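Local coordinates for protein extracellular ligand-binding receptor (Verminephrobacter eiseniae, PDB 4M88) that probably captures an amino acid outside the cytoplasmic membrane for an ABC transporter, as binding proteins of the leucine-binding family do, at residues G80-K85 with V104-L110; R122-E128 with V229-V233. All coordinates share one frame; numbering follows the deposited sequence.

Overall arrangement
Both contacts are buried but differ in chemistry. Interaction 1 lies within the first lobe, where the start of helix 81-89 meets the loop after strand 99-101 and the short helix that follows it, through one backbone hydrogen bond and mostly apolar side chains. Interaction 2 ties the crossing from that lobe, together with the first turn of helix 125-138, to the loop after strand 227-229, and rests on charged and hydroxyl groups. Their centres are 12 Å apart, and they meet directly: Tyr-232 OH lies 2.7 Å from Gly-106 N and Asp-125 N 2.8 Å from Gly-106 O, both probable hydrogen bonds. Pro-105 and Asp-125 each lie near bound glycerol, probably from the crystallisation liquor.

Interaction 1 (G80-K85 with V104-L110)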
ATOM      1  N   GLY A  80      -3.036  -7.561  -3.542  1.00 16.71           N
ATOM      2  CA  GLY A  80      -2.646  -8.424  -4.639  1.00 18.37           C
ATOM      3  C   GLY A  80      -3.174  -7.886  -5.950  1.00 16.55           C
ATOM      4  O   GLY A  80      -4.382  -7.660  -6.086  1.00 16.72           O
ATOM      5  N   SER A  81      -2.274  -7.672  -6.909  1.00 16.59           N
ATOM      6  CA  SER A  81      -2.649  -7.207  -8.245  1.00 21.45           C
ATOM      7  C   SER A  81      -3.693  -8.093  -8.930  1.00 15.28           C
ATOM      8  O   SER A  81      -4.694  -7.595  -9.451  1.00 17.43           O
ATOM      9  CB  SER A  81      -1.409  -7.127  -9.139  1.00 28.90           C
ATOM     10  OG  SER A  81      -0.407  -6.327  -8.538  1.00 34.23           O
ATOM     11  N   ALA A  82      -3.440  -9.398  -8.951  1.00 18.67           N
ATOM     12  CA  ALA A  82      -4.311 -10.333  -9.649  1.00 15.81           C
ATOM     13  C   ALA A  82      -5.693 -10.338  -9.024  1.00 21.49           C
ATOM     14  O   ALA A  82      -6.702 -10.371  -9.730  1.00 19.62           O
ATOM     15  CB  ALA A  82      -3.717 -11.746  -9.625  1.00 22.14           C
ATOM     16  N   ALA A  83      -5.721 -10.322  -7.691  1.00 15.92           N
ATOM     17  CA  ALA A  83      -6.966 -10.316  -6.938  1.00 16.24           C
ATOM     18  C   ALA A  83      -7.815  -9.091  -7.258  1.00 16.80           C
ATOM     19  O   ALA A  83      -8.981  -9.227  -7.619  1.00 13.75           O
ATOM     20  CB  ALA A  83      -6.679 -10.382  -5.443  1.00 17.31           C
ATOM     21  N   ILE A  84      -7.251  -7.893  -7.107  1.00 14.38           N
ATOM     22  CA  ILE A  84      -8.017  -6.670  -7.387  1.00 12.54           C
ATOM     23  C   ILE A  84      -8.436  -6.575  -8.851  1.00 17.88           C
ATOM     24  O   ILE A  84      -9.561  -6.156  -9.165  1.00 14.82           O
ATOM     25  CB  ILE A  84      -7.253  -5.396  -6.933  1.00 11.98           C
ATOM     26  CG1 ILE A  84      -7.035  -5.422  -5.420  1.00 18.18           C
ATOM     27  CG2 ILE A  84      -8.005  -4.123  -7.343  1.00 11.77           C
ATOM     28  CD1 ILE A  84      -5.988  -4.415  -4.955  1.00 19.42           C
ATOM     29  N   LYS A  85      -7.547  -6.970  -9.756  1.00 15.94           N
ATOM     30  CA  LYS A  85      -7.893  -6.975 -11.177  1.00 13.90           C
ATOM     31  C   LYS A  85      -9.085  -7.898 -11.450  1.00 14.55           C
ATOM     32  O   LYS A  85      -9.992  -7.558 -12.217  1.00 16.70           O
ATOM     33  CB  LYS A  85      -6.679  -7.381 -12.024  1.00 17.32           C
ATOM     34  CG  LYS A  85      -6.938  -7.418 -13.526  1.00 24.09           C
ATOM     35  CD  LYS A  85      -5.620  -7.460 -14.309  1.00 28.84           C
ATOM     36  CE  LYS A  85      -5.862  -7.296 -15.806  1.00 34.70           C
ATOM     37  NZ  LYS A  85      -6.755  -8.376 -16.320  1.00 34.62           N
ATOM     38  N   VAL A 104      -4.313  -2.586  -2.170  1.00 13.85           N
ATOM     39  CA  VAL A 104      -2.867  -2.643  -2.361  1.00 15.03           C
ATOM     40  C   VAL A 104      -2.601  -3.624  -3.492  1.00 16.66           C
ATOM     41  O   VAL A 104      -3.046  -4.766  -3.426  1.00 16.19           O
ATOM     42  CB  VAL A 104      -2.171  -3.191  -1.108  1.00 19.16           C
ATOM     43  CG1 VAL A 104      -0.654  -3.317  -1.328  1.00 24.38           C
ATOM     44  CG2 VAL A 104      -2.485  -2.322   0.090  1.00 20.54           C
ATOM     45  N   PRO A 105      -1.843  -3.213  -4.521  1.00 17.23           N
ATOM     46  CA  PRO A 105      -1.124  -1.951  -4.681  1.00 19.01           C
ATOM     47  C   PRO A 105      -2.018  -0.849  -5.212  1.00 18.54           C
ATOM     48  O   PRO A 105      -3.111  -1.126  -5.721  1.00 16.43           O
ATOM     49  CB  PRO A 105      -0.090  -2.295  -5.755  1.00 23.15           C
ATOM     50  CG  PRO A 105      -0.805  -3.274  -6.627  1.00 22.33           C
ATOM     51  CD  PRO A 105      -1.641  -4.109  -5.676  1.00 19.23           C
ATOM     52  N   GLY A 106      -1.530   0.386  -5.119  1.00 16.14           N
ATOM     53  CA  GLY A 106      -2.230   1.537  -5.659  1.00 14.38           C
ATOM     54  C   GLY A 106      -1.948   1.767  -7.132  1.00 13.68           C
ATOM     55  O   GLY A 106      -1.822   2.912  -7.573  1.00 14.96           O
ATOM     56  N   ALA A 107      -1.863   0.687  -7.905  1.00 15.15           N
ATOM     57  CA  ALA A 107      -1.571   0.790  -9.336  1.00 15.76           C
ATOM     58  C   ALA A 107      -2.604   1.657 -10.046  1.00 17.89           C
ATOM     59  O   ALA A 107      -3.797   1.620  -9.715  1.00 14.33           O
ATOM     60  CB  ALA A 107      -1.504  -0.594  -9.969  1.00 15.72           C
ATOM     61  N   GLU A 108      -2.152   2.443 -11.018  1.00 13.21           N
ATOM     62  CA  GLU A 108      -3.061   3.347 -11.711  1.00 16.16           C
ATOM     63  C   GLU A 108      -4.145   2.540 -12.431  1.00 19.14           C
ATOM     64  O   GLU A 108      -5.301   2.965 -12.490  1.00 21.26           O
ATOM     65  CB  GLU A 108      -2.296   4.265 -12.682  1.00 16.83           C
ATOM     66  CG  GLU A 108      -3.143   5.341 -13.373  1.00 22.56           C
ATOM     67  CD  GLU A 108      -3.802   6.330 -12.404  1.00 30.61           C
ATOM     68  OE1 GLU A 108      -3.426   6.380 -11.211  1.00 28.51           O
ATOM     69  OE2 GLU A 108      -4.715   7.066 -12.845  1.00 25.58           O
ATOM     70  N   SER A 109      -3.782   1.366 -12.943  1.00 17.39           N
ATOM     71  CA  SER A 109      -4.733   0.543 -13.696  1.00 20.30           C
ATOM     72  C   SER A 109      -5.867  -0.016 -12.827  1.00 19.88           C
ATOM     73  O   SER A 109      -6.905  -0.430 -13.353  1.00 19.48           O
ATOM     74  CB  SER A 109      -4.016  -0.606 -14.408  1.00 22.62           C
ATOM     75  OG  SER A 109      -3.317  -1.423 -13.483  1.00 22.91           O
ATOM     76  N   LEU A 110      -5.666  -0.044 -11.510  1.00 18.96           N
ATOM     77  CA  LEU A 110      -6.683  -0.556 -10.582  1.00 17.78           C
ATOM     78  C   LEU A 110      -7.539   0.582 -10.021  1.00 19.91           C
ATOM     79  O   LEU A 110      -8.619   0.369  -9.468  1.00 22.03           O
ATOM     80  CB  LEU A 110      -6.011  -1.311  -9.434  1.00 15.16           C
ATOM     81  CG  LEU A 110      -5.068  -2.444  -9.844  1.00 16.64           C
ATOM     82  CD1 LEU A 110      -4.422  -3.064  -8.614  1.00 19.03           C
ATOM     83  CD2 LEU A 110      -5.808  -3.493 -10.673  1.00 18.93           C
TER
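Ile-84 reaches from helix 81-89 into the bend formed by 104-110, and each part of its side chain finds a different neighbour. CB stands 4.0 Å from Leu-110 CD1. The short branch CG2 presses on the same methyl, with Leu-110 CD1 at 3.9 Å, and also nears Leu-110 CB. The two side chains cross at about a right angle. CG1 leaves on the other branch, anti to the carbonyl carbon (chi1 -62°), and carries the tip away from Leu-110 toward the start of the opposing segment. There CD1 ends 3.3 Å from Val-104 O, a methyl against a carbonyl oxygen, with Pro-105 CD farther off at 4.4 Å. The same oxygen receives the hydrogen bond that joins the backbones: Gly-80 N lies 2.8 Å from Val-104 O and its N-H points at it at 160°. Gly-80 is the N-cap of the helix, and its backbone angles would drive a CB into the carbonyl oxygen of the residue before. One residue on, Ser-81 OG rests 3.6 Å from Pro-105 CG and is hydrogen-bonded with Thr-153 OG1 of helix 152-166. A cis peptide before Pro-105 turns the chain here. At the far end Leu-110 CD2 touches the helix backbone, 4.0 Å from Lys-85 N, whose own N-H is bonded to Ser-81 O. Strand 74-76, helix 81-89 and strand 99-101 form a beta-alpha-beta crossover, and the contact joins the start of its helix to the loop leaving its second strand and the short helix 108-111 beyond. The arrangement belongs to the Rossmann-like lobe of a type I periplasmic binding protein, with Pro-105 beside a bound glycerol, probably from the crystallisation liquor, consistent with a place near the ligand cleft.

Interaction 2 (R122-E128 with V229-V233); sequences RAGDKQE and VLSYV
Arg-122 lays its guanidinium edge against the carbonyl of Ser-231. NH1 donates to Ser-231 O over 3.1 Å, nearly straight at 162° and in the plane of both groups; NH2 adds a weak bond to Ser-231 O at 3.4 Å. CG sits between the backbone N and the carbonyl carbon (chi1 58°), and a bend at chi3 swings the head toward Tyr-232. Guanidinium and phenol planes are nearly parallel, with NH2 3.1 Å from Tyr-232 CE1; NH1 also forms a salt bridge with Glu-290. Residues 122-124 follow strand 118-119 and lead into helix 125-138, the first interlobe crossover of the type I periplasmic binding fold, with Gly-124 as N-cap. Asp-125 opens the helix and accepts a hydrogen bond from Tyr-232 OH on the syn lone pair of OD1, 2.6 Å away, its carboxylate turned 76° from the ring; OD2 is hydrogen-bonded to a bound glycerol, probably from the crystallisation liquor. A phenylalanine in place of Tyr-232 would probably leave Asp-125 OD1 without this donor and the Gly-106 N-H without its acceptor. Leu-230 CD1 covers the carboxylate, 3.8 Å from Asp-125 CG. One turn on, Glu-128 grips the inverse gamma turn centred on Ser-231 with both oxygens: OE1 accepts Ser-231 N at 3.2 Å, and OE2 lies 2.7 Å from Ser-231 OG, whose proton may go instead to Val-253 O. Leu-230 CD2 packs 3.8 Å from Glu-128 CB.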
ATOM      1  N   ARG A 122      -4.587   4.959   0.654  1.00 14.06           N
ATOM      2  CA  ARG A 122      -3.213   5.324   0.320  1.00 13.75           C
ATOM      3  C   ARG A 122      -3.188   6.139  -0.963  1.00 17.49           C
ATOM      4  O   ARG A 122      -4.047   5.969  -1.838  1.00 14.10           O
ATOM      5  CB  ARG A 122      -2.349   4.076   0.122  1.00 13.42           C
ATOM      6  CG  ARG A 122      -2.893   3.161  -0.979  1.00 17.98           C
ATOM      7  CD  ARG A 122      -1.830   2.199  -1.471  1.00 21.54           C
ATOM      8  NE  ARG A 122      -1.119   1.605  -0.341  1.00 26.06           N
ATOM      9  CZ  ARG A 122       0.183   1.342  -0.336  1.00 35.24           C
ATOM     10  NH1 ARG A 122       0.751   0.792   0.733  1.00 33.49           N
ATOM     11  NH2 ARG A 122       0.917   1.621  -1.408  1.00 34.08           N
ATOM     12  N   ALA A 123      -2.194   7.013  -1.085  1.00 14.90           N
ATOM     13  CA  ALA A 123      -1.966   7.714  -2.343  1.00 15.09           C
ATOM     14  C   ALA A 123      -1.661   6.685  -3.427  1.00 11.99           C
ATOM     15  O   ALA A 123      -1.162   5.582  -3.140  1.00 13.33           O
ATOM     16  CB  ALA A 123      -0.807   8.695  -2.205  1.00 12.99           C
ATOM     17  N   GLY A 124      -1.957   7.025  -4.675  1.00 14.24           N
ATOM     18  CA  GLY A 124      -1.724   6.086  -5.758  1.00 13.79           C
ATOM     19  C   GLY A 124      -0.268   5.991  -6.195  1.00 17.23           C
ATOM     20  O   GLY A 124       0.525   6.901  -5.934  1.00 15.69           O
ATOM     21  N   ASP A 125       0.073   4.878  -6.847  1.00 16.40           N
ATOM     22  CA  ASP A 125       1.388   4.691  -7.449  1.00 13.75           C
ATOM     23  C   ASP A 125       1.743   5.855  -8.365  1.00 12.10           C
ATOM     24  O   ASP A 125       2.907   6.241  -8.443  1.00 14.04           O
ATOM     25  CB  ASP A 125       1.442   3.376  -8.245  1.00 14.13           C
ATOM     26  CG  ASP A 125       1.561   2.150  -7.350  1.00 18.74           C
ATOM     27  OD1 ASP A 125       1.513   2.311  -6.111  1.00 18.53           O
ATOM     28  OD2 ASP A 125       1.685   1.027  -7.899  1.00 20.56           O
ATOM     29  N   LYS A 126       0.750   6.432  -9.042  1.00 14.32           N
ATOM     30  CA  LYS A 126       1.057   7.496 -10.001  1.00 14.18           C
ATOM     31  C   LYS A 126       1.652   8.718  -9.308  1.00 15.18           C
ATOM     32  O   LYS A 126       2.670   9.278  -9.741  1.00 14.09           O
ATOM     33  CB  LYS A 126      -0.185   7.880 -10.805  1.00 16.17           C
ATOM     34  CG  LYS A 126       0.055   8.983 -11.830  1.00 16.18           C
ATOM     35  CD  LYS A 126      -1.119   9.119 -12.790  1.00 20.83           C
ATOM     36  CE  LYS A 126      -0.963  10.366 -13.652  1.00 27.55           C
ATOM     37  NZ  LYS A 126      -1.893  10.322 -14.804  1.00 34.81           N
ATOM     38  N   GLN A 127       1.027   9.126  -8.213  1.00 14.21           N
ATOM     39  CA  GLN A 127       1.528  10.275  -7.479  1.00 13.28           C
ATOM     40  C   GLN A 127       2.859   9.952  -6.826  1.00 13.12           C
ATOM     41  O   GLN A 127       3.749  10.801  -6.779  1.00 16.30           O
ATOM     42  CB  GLN A 127       0.537  10.727  -6.427  1.00 14.93           C
ATOM     43  CG  GLN A 127       0.866  12.118  -5.916  1.00 18.56           C
ATOM     44  CD  GLN A 127       0.096  12.465  -4.668  1.00 20.66           C
ATOM     45  OE1 GLN A 127      -0.875  11.795  -4.315  1.00 22.34           O
ATOM     46  NE2 GLN A 127       0.527  13.516  -3.989  1.00 16.63           N
ATOM     47  N   GLU A 128       3.008   8.734  -6.319  1.00 12.66           N
ATOM     48  CA  GLU A 128       4.300   8.330  -5.760  1.00 12.67           C
ATOM     49  C   GLU A 128       5.421   8.363  -6.803  1.00 12.70           C
ATOM     50  O   GLU A 128       6.533   8.823  -6.522  1.00 14.25           O
ATOM     51  CB  GLU A 128       4.210   6.942  -5.122  1.00 12.31           C
ATOM     52  CG  GLU A 128       3.273   6.921  -3.921  1.00 12.38           C
ATOM     53  CD  GLU A 128       3.475   5.708  -3.027  1.00 27.52           C
ATOM     54  OE1 GLU A 128       4.139   4.740  -3.468  1.00 24.94           O
ATOM     55  OE2 GLU A 128       2.978   5.735  -1.877  1.00 26.93           O
ATOM     56  N   VAL A 229      12.006   3.030  -4.193  1.00  9.41           N
ATOM     57  CA  VAL A 229      10.913   2.071  -4.202  1.00 11.09           C
ATOM     58  C   VAL A 229       9.651   2.741  -3.708  1.00 13.96           C
ATOM     59  O   VAL A 229       9.712   3.762  -3.020  1.00 13.33           O
ATOM     60  CB  VAL A 229      11.211   0.841  -3.313  1.00 14.22           C
ATOM     61  CG1 VAL A 229      12.490   0.157  -3.757  1.00 15.25           C
ATOM     62  CG2 VAL A 229      11.299   1.248  -1.850  1.00 14.45           C
ATOM     63  N   LEU A 230       8.503   2.169  -4.063  1.00 13.63           N
ATOM     64  CA  LEU A 230       7.220   2.710  -3.639  1.00 14.94           C
ATOM     65  C   LEU A 230       6.809   2.123  -2.293  1.00 15.81           C
ATOM     66  O   LEU A 230       7.575   1.378  -1.676  1.00 19.35           O
ATOM     67  CB  LEU A 230       6.153   2.421  -4.698  1.00 21.82           C
ATOM     68  CG  LEU A 230       6.493   2.896  -6.112  1.00 21.18           C
ATOM     69  CD1 LEU A 230       5.334   2.611  -7.073  1.00 22.46           C
ATOM     70  CD2 LEU A 230       6.816   4.373  -6.101  1.00 24.79           C
ATOM     71  N   SER A 231       5.597   2.454  -1.853  1.00 16.36           N
ATOM     72  CA  SER A 231       5.125   2.106  -0.511  1.00 18.37           C
ATOM     73  C   SER A 231       4.819   0.621  -0.307  1.00 17.90           C
ATOM     74  O   SER A 231       3.705   0.281   0.095  1.00 22.36           O
ATOM     75  CB  SER A 231       3.864   2.903  -0.183  1.00 25.83           C
ATOM     76  OG  SER A 231       4.157   4.268   0.006  1.00 33.39           O
ATOM     77  N   TYR A 232       5.793  -0.258  -0.543  1.00 15.42           N
ATOM     78  CA  TYR A 232       5.511  -1.704  -0.455  1.00 19.61           C
ATOM     79  C   TYR A 232       6.495  -2.554   0.344  1.00 16.75           C
ATOM     80  O   TYR A 232       6.327  -3.774   0.446  1.00 21.68           O
ATOM     81  CB  TYR A 232       5.314  -2.280  -1.856  1.00 26.08           C
ATOM     82  CG  TYR A 232       4.182  -1.576  -2.548  1.00 27.63           C
ATOM     83  CD1 TYR A 232       2.889  -1.693  -2.066  1.00 34.34           C
ATOM     84  CD2 TYR A 232       4.411  -0.742  -3.634  1.00 26.22           C
ATOM     85  CE1 TYR A 232       1.840  -1.025  -2.663  1.00 33.98           C
ATOM     86  CE2 TYR A 232       3.363  -0.070  -4.246  1.00 20.84           C
ATOM     87  CZ  TYR A 232       2.087  -0.213  -3.752  1.00 29.42           C
ATOM     88  OH  TYR A 232       1.045   0.454  -4.354  1.00 33.10           O
ATOM     89  N   VAL A 233       7.513  -1.919   0.907  1.00 16.36           N
ATOM     90  CA  VAL A 233       8.490  -2.634   1.725  1.00 19.13           C
ATOM     91  C   VAL A 233       8.838  -1.795   2.945  1.00 23.99           C
ATOM     92  O   VAL A 233       8.646  -0.575   2.931  1.00 22.69           O
ATOM     93  CB  VAL A 233       9.781  -2.946   0.934  1.00 17.04           C
ATOM     94  CG1 VAL A 233       9.506  -3.944  -0.162  1.00 25.58           C
ATOM     95  CG2 VAL A 233      10.381  -1.675   0.363  1.00 16.50           C
TER